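PDB 6VS4: small COPII coat GTPase SAR1 from Encephalitozoon cuniculi, which belongs to the Arf-like branch of small GTPases, built on the P-loop nucleotide-binding fold, and is modelled here with guanosine-5'-diphosphate and magnesium. Local coordinates for residues Y24-V27 / F28-V32; I113-V116 / H117-E120; V119-F122 / Q123-R126; Y190-I193 / T194-S197. One frame throughout, in Å; residues are numbered along the deposited sequence.

Contact 1: Y24-V27 / F28-V32; sequences YEKV and FQNFV
Two successive turns of the N-terminal helix 9-33, which leads into the first strand of the small-GTPase fold, meet through Lys26, Gln29 and Asn30. The backbone is regular alpha helix. Gln29 N bonds to Glu25 O at 3.0 Å, Asn30 N to Lys26 O at 2.9 Å and Phe31 N to Val27 O at 2.8 Å. The bond from Phe28 N to Tyr24 O, at 3.5 Å, is weak; Tyr24 O also accepts from Gln10 of the third subunit. Phe28 and Phe31 lie on the face of the helix that packs against the fold, Phe28 on Leu59 and both rings on Ala206. The second subunit covers the side of Lys26 and Asn30, where Asn30 ND2 donates to backbone oxygens of Met5 and Asp7 of that subunit, which holds the amide's rotation. Lys26 starts with CG anti to the backbone N (chi1 -177°) and then bends at chi2 and chi4. These bends bring the ammonium round to Asn30, past the amide of Gln29, whose OE1 is 4.0 Å from Lys26 CD. Lys26 NZ is modelled 2.4 Å from Asn30 OD1, too short to be taken at face value.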
loop_
_atom_site.group_PDB
_atom_site.type_symbol
_atom_site.label_atom_id
_atom_site.label_comp_id
_atom_site.label_asym_id
_atom_site.label_seq_id
_atom_site.Cartn_x
_atom_site.Cartn_y
_atom_site.Cartn_z
ATOM N N TYR A 24 9.212 -1.171 -4.200
ATOM C CA TYR A 24 10.376 -1.926 -3.761
ATOM C C TYR A 24 11.448 -1.944 -4.841
ATOM O O TYR A 24 12.631 -1.723 -4.560
ATOM C CB TYR A 24 9.929 -3.346 -3.405
ATOM C CG TYR A 24 10.890 -4.177 -2.587
ATOM C CD1 TYR A 24 10.778 -4.242 -1.205
ATOM C CD2 TYR A 24 11.876 -4.949 -3.206
ATOM C CE1 TYR A 24 11.641 -5.018 -0.453
ATOM C CE2 TYR A 24 12.745 -5.724 -2.467
ATOM C CZ TYR A 24 12.623 -5.758 -1.095
ATOM O OH TYR A 24 13.493 -6.534 -0.369
ATOM N N GLU A 25 11.040 -2.136 -6.097
ATOM C CA GLU A 25 12.005 -2.154 -7.190
ATOM C C GLU A 25 12.593 -0.774 -7.433
ATOM O O GLU A 25 13.775 -0.651 -7.774
ATOM C CB GLU A 25 11.354 -2.694 -8.461
ATOM C CG GLU A 25 11.061 -4.184 -8.410
ATOM C CD GLU A 25 10.062 -4.627 -9.468
ATOM O OE1 GLU A 25 9.665 -3.779 -10.301
ATOM O OE2 GLU A 25 9.699 -5.828 -9.480
ATOM N N LYS A 26 11.775 0.274 -7.291
ATOM C CA LYS A 26 12.255 1.632 -7.529
ATOM C C LYS A 26 13.375 1.998 -6.566
ATOM O O LYS A 26 14.365 2.620 -6.966
ATOM C CB LYS A 26 11.099 2.625 -7.397
ATOM C CG LYS A 26 11.482 4.071 -7.699
ATOM C CD LYS A 26 11.774 4.260 -9.180
ATOM C CE LYS A 26 11.987 5.720 -9.541
ATOM N NZ LYS A 26 13.341 6.213 -9.181
ATOM N N VAL A 27 13.261 1.573 -5.305
ATOM C CA VAL A 27 14.304 1.852 -4.321
ATOM C C VAL A 27 15.623 1.221 -4.749
ATOM O O VAL A 27 16.690 1.836 -4.628
ATOM C CB VAL A 27 13.867 1.365 -2.928
ATOM C CG1 VAL A 27 15.029 1.443 -1.956
ATOM C CG2 VAL A 27 12.714 2.206 -2.423
ATOM N N PHE A 28 15.571 -0.003 -5.275
ATOM C CA PHE A 28 16.785 -0.642 -5.765
ATOM C C PHE A 28 17.388 0.147 -6.916
ATOM O O PHE A 28 18.588 0.437 -6.918
ATOM C CB PHE A 28 16.475 -2.079 -6.185
ATOM C CG PHE A 28 17.643 -2.802 -6.802
ATOM C CD1 PHE A 28 18.686 -3.274 -6.020
ATOM C CD2 PHE A 28 17.675 -3.045 -8.167
ATOM C CE1 PHE A 28 19.748 -3.951 -6.590
ATOM C CE2 PHE A 28 18.736 -3.731 -8.742
ATOM C CZ PHE A 28 19.776 -4.179 -7.956
ATOM N N GLN A 29 16.555 0.554 -7.876
ATOM C CA GLN A 29 17.046 1.331 -9.012
ATOM C C GLN A 29 17.678 2.639 -8.557
ATOM O O GLN A 29 18.708 3.058 -9.096
ATOM C CB GLN A 29 15.904 1.597 -9.991
ATOM C CG GLN A 29 15.486 0.367 -10.790
ATOM C CD GLN A 29 14.071 0.467 -11.313
ATOM O OE1 GLN A 29 13.575 1.558 -11.577
ATOM N NE2 GLN A 29 13.417 -0.675 -11.484
ATOM N N ASN A 30 17.066 3.307 -7.573
ATOM C CA ASN A 30 17.630 4.544 -7.047
ATOM C C ASN A 30 18.939 4.294 -6.314
ATOM O O ASN A 30 19.909 5.039 -6.488
ATOM C CB ASN A 30 16.647 5.185 -6.072
ATOM C CG ASN A 30 15.570 5.975 -6.759
ATOM O OD1 ASN A 30 15.353 5.837 -7.961
ATOM N ND2 ASN A 30 14.882 6.820 -5.995
ATOM N N PHE A 31 18.985 3.244 -5.494
ATOM C CA PHE A 31 20.185 2.963 -4.723
ATOM C C PHE A 31 21.373 2.695 -5.636
ATOM O O PHE A 31 22.472 3.215 -5.410
ATOM C CB PHE A 31 19.932 1.773 -3.800
ATOM C CG PHE A 31 21.184 1.108 -3.309
ATOM C CD1 PHE A 31 21.805 1.548 -2.152
ATOM C CD2 PHE A 31 21.737 0.040 -3.999
ATOM C CE1 PHE A 31 22.957 0.936 -1.692
ATOM C CE2 PHE A 31 22.891 -0.571 -3.548
ATOM C CZ PHE A 31 23.499 -0.125 -2.391
ATOM N N VAL A 32 21.161 1.909 -6.688
ATOM C CA VAL A 32 22.253 1.558 -7.585
ATOM C C VAL A 32 22.681 2.766 -8.402
ATOM O O VAL A 32 23.877 3.040 -8.552
ATOM C CB VAL A 32 21.832 0.377 -8.475
ATOM C CG1 VAL A 32 22.712 0.289 -9.710
ATOM C CG2 VAL A 32 21.869 -0.911 -7.665
#

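Contact 2: I113-V116 / H117-E120; sequences IVDV and HDVE
Asp115 and His117 meet side chain to backbone. His117 N donates to Asp115 OD1 at 2.8 Å, on the anti side and 35° out of the carboxylate plane, closing an Asx turn. Asp118 N adds two weak bonds, to Asp115 OD1 and to Asp115 O, both at 3.4 Å. With chi1 at -179° the Asp115 carboxylate swings beside its own carbonyl carbon, which sets OD1 before the N-H of His117. An inverse gamma turn is centred on Asp118, closed by a weak bond from Val119 N to His117 O. Together these turns end strand 109-115 of the GTPase sheet and lead toward helix 122-135. Water 1 donates to Asp115 O at 2.7 Å and to Asp118 O at 2.9 Å, bridging the two carbonyls. Among the charges, Asp115 OD2 and Asp118 OD1 are 4.5 Å apart. Water 2 lies between them. Lys147, of the Asn-Lys-Ile-Asp sequence that begins at the end of strand 141-146, forms a salt bridge with Asp115 OD2 and probably offsets this repulsion. His117 ND1 instead bonds to Glu151. Van der Waals contact across the turn is slight: Val119 CG1 lies 3.7 Å from Val116 O. The Val116 side chain packs on Trp164 and Leu168.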
loop_
_atom_site.group_PDB
_atom_site.type_symbol
_atom_site.label_atom_id
_atom_site.label_comp_id
_atom_site.label_asym_id
_atom_site.label_seq_id
_atom_site.Cartn_x
_atom_site.Cartn_y
_atom_site.Cartn_z
ATOM N N ILE A 113 29.040 -12.843 -14.687
ATOM C CA ILE A 113 27.860 -13.601 -14.283
ATOM C C ILE A 113 27.981 -15.040 -14.767
ATOM O O ILE A 113 28.303 -15.284 -15.937
ATOM C CB ILE A 113 26.578 -12.948 -14.823
ATOM C CG1 ILE A 113 26.517 -11.486 -14.370
ATOM C CG2 ILE A 113 25.367 -13.702 -14.334
ATOM C CD1 ILE A 113 25.224 -10.770 -14.737
ATOM N N VAL A 114 27.689 -15.992 -13.876
ATOM C CA VAL A 114 27.751 -17.419 -14.174
ATOM C C VAL A 114 26.402 -18.058 -13.861
ATOM O O VAL A 114 25.815 -17.803 -12.803
ATOM C CB VAL A 114 28.871 -18.116 -13.371
ATOM C CG1 VAL A 114 28.869 -19.634 -13.626
ATOM C CG2 VAL A 114 30.220 -17.513 -13.691
ATOM N N ASP A 115 25.928 -18.912 -14.769
ATOM C CA ASP A 115 24.757 -19.752 -14.521
ATOM C C ASP A 115 25.229 -21.022 -13.812
ATOM O O ASP A 115 25.818 -21.908 -14.437
ATOM C CB ASP A 115 24.048 -20.071 -15.837
ATOM C CG ASP A 115 22.785 -20.923 -15.656
ATOM O OD1 ASP A 115 22.555 -21.468 -14.555
ATOM O OD2 ASP A 115 22.021 -21.060 -16.640
ATOM N N VAL A 116 24.947 -21.124 -12.511
ATOM C CA VAL A 116 25.419 -22.260 -11.730
ATOM C C VAL A 116 24.694 -23.544 -12.103
ATOM O O VAL A 116 25.169 -24.637 -11.778
ATOM C CB VAL A 116 25.273 -21.987 -10.220
ATOM C CG1 VAL A 116 25.954 -20.685 -9.848
ATOM C CG2 VAL A 116 23.797 -21.953 -9.818
ATOM N N HIS A 117 23.563 -23.445 -12.798
ATOM C CA HIS A 117 22.813 -24.641 -13.160
ATOM C C HIS A 117 23.374 -25.299 -14.418
ATOM O O HIS A 117 23.373 -26.530 -14.534
ATOM C CB HIS A 117 21.339 -24.290 -13.343
ATOM C CG HIS A 117 20.443 -25.484 -13.408
ATOM N ND1 HIS A 117 20.510 -26.511 -12.493
ATOM C CD2 HIS A 117 19.465 -25.820 -14.280
ATOM C CE1 HIS A 117 19.608 -27.426 -12.796
ATOM N NE2 HIS A 117 18.961 -27.031 -13.876
ATOM N N ASP A 118 23.844 -24.495 -15.377
ATOM C CA ASP A 118 24.366 -25.000 -16.650
ATOM C C ASP A 118 25.776 -25.568 -16.452
ATOM O O ASP A 118 26.785 -25.004 -16.882
ATOM C CB ASP A 118 24.351 -23.894 -17.697
ATOM C CG ASP A 118 24.195 -24.425 -19.110
ATOM O OD1 ASP A 118 23.477 -23.787 -19.909
ATOM O OD2 ASP A 118 24.747 -25.505 -19.410
ATOM N N VAL A 119 25.831 -26.731 -15.795
ATOM C CA VAL A 119 27.128 -27.303 -15.437
ATOM C C VAL A 119 27.904 -27.765 -16.664
ATOM O O VAL A 119 29.138 -27.690 -16.682
ATOM C CB VAL A 119 26.950 -28.453 -14.428
ATOM C CG1 VAL A 119 26.298 -27.931 -13.147
ATOM C CG2 VAL A 119 26.132 -29.573 -15.037
ATOM N N GLU A 120 27.217 -28.237 -17.709
ATOM C CA GLU A 120 27.918 -28.771 -18.877
ATOM C C GLU A 120 28.727 -27.709 -19.613
ATOM O O GLU A 120 29.693 -28.052 -20.308
ATOM C CB GLU A 120 26.927 -29.455 -19.823
ATOM C CG GLU A 120 26.252 -30.690 -19.215
ATOM C CD GLU A 120 27.246 -31.721 -18.670
ATOM O OE1 GLU A 120 28.292 -31.956 -19.318
ATOM O OE2 GLU A 120 26.978 -32.301 -17.594
HETATM O O HOH W 1 27.248 -22.129 -16.706
HETATM O O HOH W 2 23.074 -20.967 -19.123
#

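Contact 3: V119-F122 / Q123-R126; sequences VERF and QEVR
Arg121 and Glu124 meet at the start of helix 122-135, the helical arm of the beta-alpha-beta crossover between the parallel strands 109-115 and 141-146. Arg121 holds the N-cap position. Its carbonyl O accepts Val125 N at 3.2 Å, in the carbonyl plane, and Phe122 O then takes Arg126 N at 3.0 Å. The tight side is apolar. The Phe122 ring lies with one face against the turn that precedes it, and Val119 CA sits 3.7 Å above the plane, over the ring centre. Val125 comes no closer to the ring than 4.4 Å, CG2 to Phe122 CD1. Leu168 and Glu171 of helix 162-172 also touch Phe122, while Val125 packs on Ile47, Phe112 and Val114, where the helix meets strands 40-47 and 109-115. The polar side is looser. Gln123 is exposed and bonds forward to Glu127. The stronger partner of Arg121 is Asp48, in the probable P-loop, which forms a salt bridge with NH2; Asp118 adds a long, weak ion pair to NH1. The bend of Arg121 at chi3 (70°) brings NE toward Glu124 OE2, with the guanidinium plane turned 58° from the carboxylate. Glu124 OE2 comes in at the edge of the guanidinium, near its plane, and faces NE almost in line with the N-H, yet at 3.4 Å this salt bridge is weak.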
loop_
_atom_site.group_PDB
_atom_site.type_symbol
_atom_site.label_atom_id
_atom_site.label_comp_id
_atom_site.label_asym_id
_atom_site.label_seq_id
_atom_site.Cartn_x
_atom_site.Cartn_y
_atom_site.Cartn_z
ATOM N N VAL A 119 25.831 -26.731 -15.795
ATOM C CA VAL A 119 27.128 -27.303 -15.437
ATOM C C VAL A 119 27.904 -27.765 -16.664
ATOM O O VAL A 119 29.138 -27.690 -16.682
ATOM C CB VAL A 119 26.950 -28.453 -14.428
ATOM C CG1 VAL A 119 26.298 -27.931 -13.147
ATOM C CG2 VAL A 119 26.132 -29.573 -15.037
ATOM N N GLU A 120 27.217 -28.237 -17.709
ATOM C CA GLU A 120 27.918 -28.771 -18.877
ATOM C C GLU A 120 28.727 -27.709 -19.613
ATOM O O GLU A 120 29.693 -28.052 -20.308
ATOM C CB GLU A 120 26.927 -29.455 -19.823
ATOM C CG GLU A 120 26.252 -30.690 -19.215
ATOM C CD GLU A 120 27.246 -31.721 -18.670
ATOM O OE1 GLU A 120 28.292 -31.956 -19.318
ATOM O OE2 GLU A 120 26.978 -32.301 -17.594
ATOM N N ARG A 121 28.354 -26.434 -19.482
ATOM C CA ARG A 121 29.045 -25.343 -20.155
ATOM C C ARG A 121 30.059 -24.658 -19.248
ATOM O O ARG A 121 30.502 -23.545 -19.551
ATOM C CB ARG A 121 28.027 -24.335 -20.686
ATOM C CG ARG A 121 27.036 -24.944 -21.670
ATOM C CD ARG A 121 25.974 -23.948 -22.075
ATOM N NE ARG A 121 26.494 -22.878 -22.912
ATOM C CZ ARG A 121 25.865 -21.724 -23.105
ATOM N NH1 ARG A 121 24.702 -21.494 -22.507
ATOM N NH2 ARG A 121 26.402 -20.797 -23.887
ATOM N N PHE A 122 30.462 -25.320 -18.158
ATOM C CA PHE A 122 31.445 -24.758 -17.239
ATOM C C PHE A 122 32.810 -24.593 -17.890
ATOM O O PHE A 122 33.605 -23.764 -17.436
ATOM C CB PHE A 122 31.569 -25.633 -15.991
ATOM C CG PHE A 122 30.558 -25.316 -14.925
ATOM C CD1 PHE A 122 29.691 -24.249 -15.070
ATOM C CD2 PHE A 122 30.471 -26.091 -13.777
ATOM C CE1 PHE A 122 28.753 -23.953 -14.083
ATOM C CE2 PHE A 122 29.540 -25.802 -12.789
ATOM C CZ PHE A 122 28.679 -24.736 -12.943
ATOM N N GLN A 123 33.098 -25.370 -18.935
ATOM C CA GLN A 123 34.359 -25.209 -19.650
ATOM C C GLN A 123 34.390 -23.898 -20.427
ATOM O O GLN A 123 35.420 -23.215 -20.454
ATOM C CB GLN A 123 34.586 -26.401 -20.577
ATOM C CG GLN A 123 35.975 -26.438 -21.187
ATOM C CD GLN A 123 37.069 -26.450 -20.138
ATOM O OE1 GLN A 123 36.898 -26.997 -19.050
ATOM N NE2 GLN A 123 38.203 -25.844 -20.463
ATOM N N GLU A 124 33.271 -23.523 -21.053
ATOM C CA GLU A 124 33.188 -22.198 -21.662
ATOM C C GLU A 124 33.353 -21.105 -20.617
ATOM O O GLU A 124 34.030 -20.101 -20.864
ATOM C CB GLU A 124 31.853 -22.011 -22.380
ATOM C CG GLU A 124 31.530 -23.023 -23.445
ATOM C CD GLU A 124 30.247 -22.673 -24.168
ATOM O OE1 GLU A 124 30.043 -21.476 -24.461
ATOM O OE2 GLU A 124 29.441 -23.589 -24.435
ATOM N N VAL A 125 32.741 -21.283 -19.444
ATOM C CA VAL A 125 32.805 -20.254 -18.408
ATOM C C VAL A 125 34.246 -20.016 -17.984
ATOM O O VAL A 125 34.695 -18.870 -17.870
ATOM C CB VAL A 125 31.925 -20.636 -17.204
ATOM C CG1 VAL A 125 32.138 -19.653 -16.064
ATOM C CG2 VAL A 125 30.455 -20.683 -17.603
ATOM N N ARG A 126 34.997 -21.094 -17.756
ATOM C CA ARG A 126 36.373 -20.923 -17.304
ATOM C C ARG A 126 37.223 -20.276 -18.390
ATOM O O ARG A 126 38.101 -19.459 -18.093
ATOM C CB ARG A 126 36.952 -22.262 -16.828
ATOM C CG ARG A 126 37.783 -23.046 -17.812
ATOM C CD ARG A 126 38.400 -24.248 -17.102
ATOM N NE ARG A 126 39.286 -23.825 -16.017
ATOM C CZ ARG A 126 39.403 -24.461 -14.856
ATOM N NH1 ARG A 126 38.678 -25.544 -14.618
ATOM N NH2 ARG A 126 40.234 -24.001 -13.929
#

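Contact 4: Y190-I193 / T194-S197; sequences YVTI and TSGS. With GDP (guanosine-5'-diphosphate), chain D.
Thr192 O is approached by two groups of Ser195. Ser195 N donates to it at 3.2 Å, and the donor stands above the carbonyl plane, 61° out of it. Ser195 OG also lies 3.2 Å from Thr192 O, but its one proton has another acceptor within reach, since Ser197 OG is 3.1 Å from Ser195 OG. The backbone bond closes a type I beta turn from Thr192 to Ser195. Ser195 CB also packs alongside the Thr192 methyl CG2. This turn lies in the loop between strand 186-190 and helix 204-223, a place consistent with the G5 box of small GTPases, which borders the guanine base. Thr192, Ile193 and Thr194 all belong to the guanosine-5'-diphosphate pocket. At the corner of the turn Ile193 N donates to O6 of the nucleotide at 3.1 Å. The N-H points poorly, at 120°, so the bond is weak; Asn146 OD1 is a second acceptor for the same N-H. Thr192 CG2 lies 3.2 Å from O6, displaced from the base plane toward the face that Thr194 covers. Thr192 OG1, the other branch at CB, bonds to Asp149 OD1, which also bonds to the nucleotide and so ties the two together. Thr194 lies over the base. Its OG1 sits above C6, 3.1 Å away, and its CG2 lies over C5 on the same face at 3.5 Å. The hydroxyl takes the position between the backbone N and the carbonyl carbon (chi1 52°), which leaves both branches facing the purine. Ile193 turns elsewhere, onto Thr54 and Leu55 of helix 52-59.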
loop_
_atom_site.group_PDB
_atom_site.type_symbol
_atom_site.label_atom_id
_atom_site.label_comp_id
_atom_site.label_asym_id
_atom_site.label_seq_id
_atom_site.Cartn_x
_atom_site.Cartn_y
_atom_site.Cartn_z
ATOM N N TYR A 190 26.497 -14.960 -4.433
ATOM C CA TYR A 190 25.521 -15.975 -4.817
ATOM C C TYR A 190 24.136 -15.341 -4.801
ATOM O O TYR A 190 23.685 -14.851 -3.760
ATOM C CB TYR A 190 25.604 -17.191 -3.890
ATOM C CG TYR A 190 27.008 -17.744 -3.826
ATOM C CD1 TYR A 190 27.413 -18.754 -4.686
ATOM C CD2 TYR A 190 27.941 -17.224 -2.940
ATOM C CE1 TYR A 190 28.701 -19.249 -4.652
ATOM C CE2 TYR A 190 29.223 -17.699 -2.900
ATOM C CZ TYR A 190 29.604 -18.718 -3.757
ATOM O OH TYR A 190 30.889 -19.197 -3.711
ATOM N N VAL A 191 23.484 -15.319 -5.964
ATOM C CA VAL A 191 22.277 -14.531 -6.172
ATOM C C VAL A 191 21.287 -15.306 -7.034
ATOM O O VAL A 191 21.637 -16.264 -7.726
ATOM C CB VAL A 191 22.594 -13.169 -6.837
ATOM C CG1 VAL A 191 23.492 -12.310 -5.947
ATOM C CG2 VAL A 191 23.245 -13.383 -8.192
ATOM N N THR A 192 20.030 -14.870 -6.974
ATOM C CA THR A 192 18.990 -15.203 -7.951
ATOM C C THR A 192 18.496 -13.861 -8.475
ATOM O O THR A 192 17.739 -13.159 -7.797
ATOM C CB THR A 192 17.839 -16.016 -7.360
ATOM O OG1 THR A 192 18.282 -17.338 -7.044
ATOM C CG2 THR A 192 16.697 -16.112 -8.357
ATOM N N ILE A 193 18.952 -13.500 -9.675
ATOM C CA ILE A 193 18.710 -12.162 -10.190
ATOM C C ILE A 193 17.229 -11.950 -10.465
ATOM O O ILE A 193 16.726 -10.830 -10.337
ATOM C CB ILE A 193 19.585 -11.936 -11.435
ATOM C CG1 ILE A 193 21.044 -11.793 -10.999
ATOM C CG2 ILE A 193 19.137 -10.704 -12.214
ATOM C CD1 ILE A 193 22.040 -11.739 -12.137
ATOM N N THR A 194 16.496 -13.014 -10.802
ATOM C CA THR A 194 15.076 -12.892 -11.115
ATOM C C THR A 194 14.160 -12.890 -9.893
ATOM O O THR A 194 12.954 -12.700 -10.058
ATOM C CB THR A 194 14.640 -14.010 -12.054
ATOM O OG1 THR A 194 15.049 -15.269 -11.508
ATOM C CG2 THR A 194 15.273 -13.809 -13.424
ATOM N N SER A 195 14.665 -13.153 -8.691
ATOM C CA SER A 195 13.779 -13.121 -7.537
ATOM C C SER A 195 13.465 -11.678 -7.142
ATOM O O SER A 195 14.227 -10.744 -7.419
ATOM C CB SER A 195 14.392 -13.862 -6.349
ATOM O OG SER A 195 15.353 -13.056 -5.694
ATOM N N GLY A 196 12.322 -11.503 -6.480
ATOM C CA GLY A 196 11.940 -10.177 -6.031
ATOM C C GLY A 196 12.814 -9.661 -4.909
ATOM O O GLY A 196 13.062 -8.451 -4.817
ATOM N N SER A 197 13.285 -10.567 -4.041
ATOM C CA SER A 197 14.185 -10.206 -2.952
ATOM C C SER A 197 15.551 -9.755 -3.450
ATOM O O SER A 197 16.301 -9.137 -2.685
ATOM C CB SER A 197 14.354 -11.385 -1.995
ATOM O OG SER A 197 14.759 -12.551 -2.692
HETATM P PB GDP D . 22.099 -13.241 -21.335
HETATM O O1B GDP D . 22.395 -14.082 -22.591
HETATM O O2B GDP D . 21.786 -11.812 -21.665
HETATM O O3B GDP D . 23.264 -13.419 -20.359
HETATM O O3A GDP D . 20.854 -13.910 -20.609
HETATM P PA GDP D . 19.425 -13.386 -20.162
HETATM O O1A GDP D . 18.594 -13.240 -21.427
HETATM O O2A GDP D . 19.530 -12.189 -19.303
HETATM O "O5'" GDP D . 18.794 -14.610 -19.356
HETATM C "C5'" GDP D . 18.485 -15.892 -19.941
HETATM C "C4'" GDP D . 17.364 -16.537 -19.166
HETATM O "O4'" GDP D . 17.798 -16.793 -17.811
HETATM C "C3'" GDP D . 16.071 -15.718 -19.069
HETATM O "O3'" GDP D . 14.927 -16.505 -19.380
HETATM C "C2'" GDP D . 16.056 -15.253 -17.610
HETATM O "O2'" GDP D . 14.725 -15.120 -17.127
HETATM C "C1'" GDP D . 16.757 -16.423 -16.930
HETATM N N9 GDP D . 17.343 -16.101 -15.619
HETATM C C8 GDP D . 18.186 -15.069 -15.299
HETATM N N7 GDP D . 18.519 -15.050 -14.029
HETATM C C5 GDP D . 17.848 -16.131 -13.481
HETATM C C6 GDP D . 17.770 -16.616 -12.130
HETATM O O6 GDP D . 18.358 -16.177 -11.146
HETATM N N1 GDP D . 16.943 -17.715 -12.018
HETATM C C2 GDP D . 16.283 -18.314 -13.058
HETATM N N2 GDP D . 15.534 -19.379 -12.765
HETATM N N3 GDP D . 16.351 -17.883 -14.314
HETATM C C4 GDP D . 17.129 -16.792 -14.452
#

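All four contacts are partly buried. Contact 4 lies nearest the centre of the chain and alone touches the nucleotide; contact 3 lies farthest out. Contacts 2 and 3 share Val119 and Glu120 and form one passage from strand 109-115 to helix 122-135. They touch where Phe122 CE1 reaches Asp115 O at 3.6 Å. Contact 4 meets contact 2 through Ile113 and Ile193, and contact 1 through Tyr24 and Gly196. Contact 1 lies across the chain's centre from contact 2, and of the four only it meets other subunits. Its chemistry is helix backbone bonding with a Lys-Asn pair at that interface. Charge and water mark contact 2, a weak salt bridge beside apolar packing contact 3, and hydroxyls contact 4.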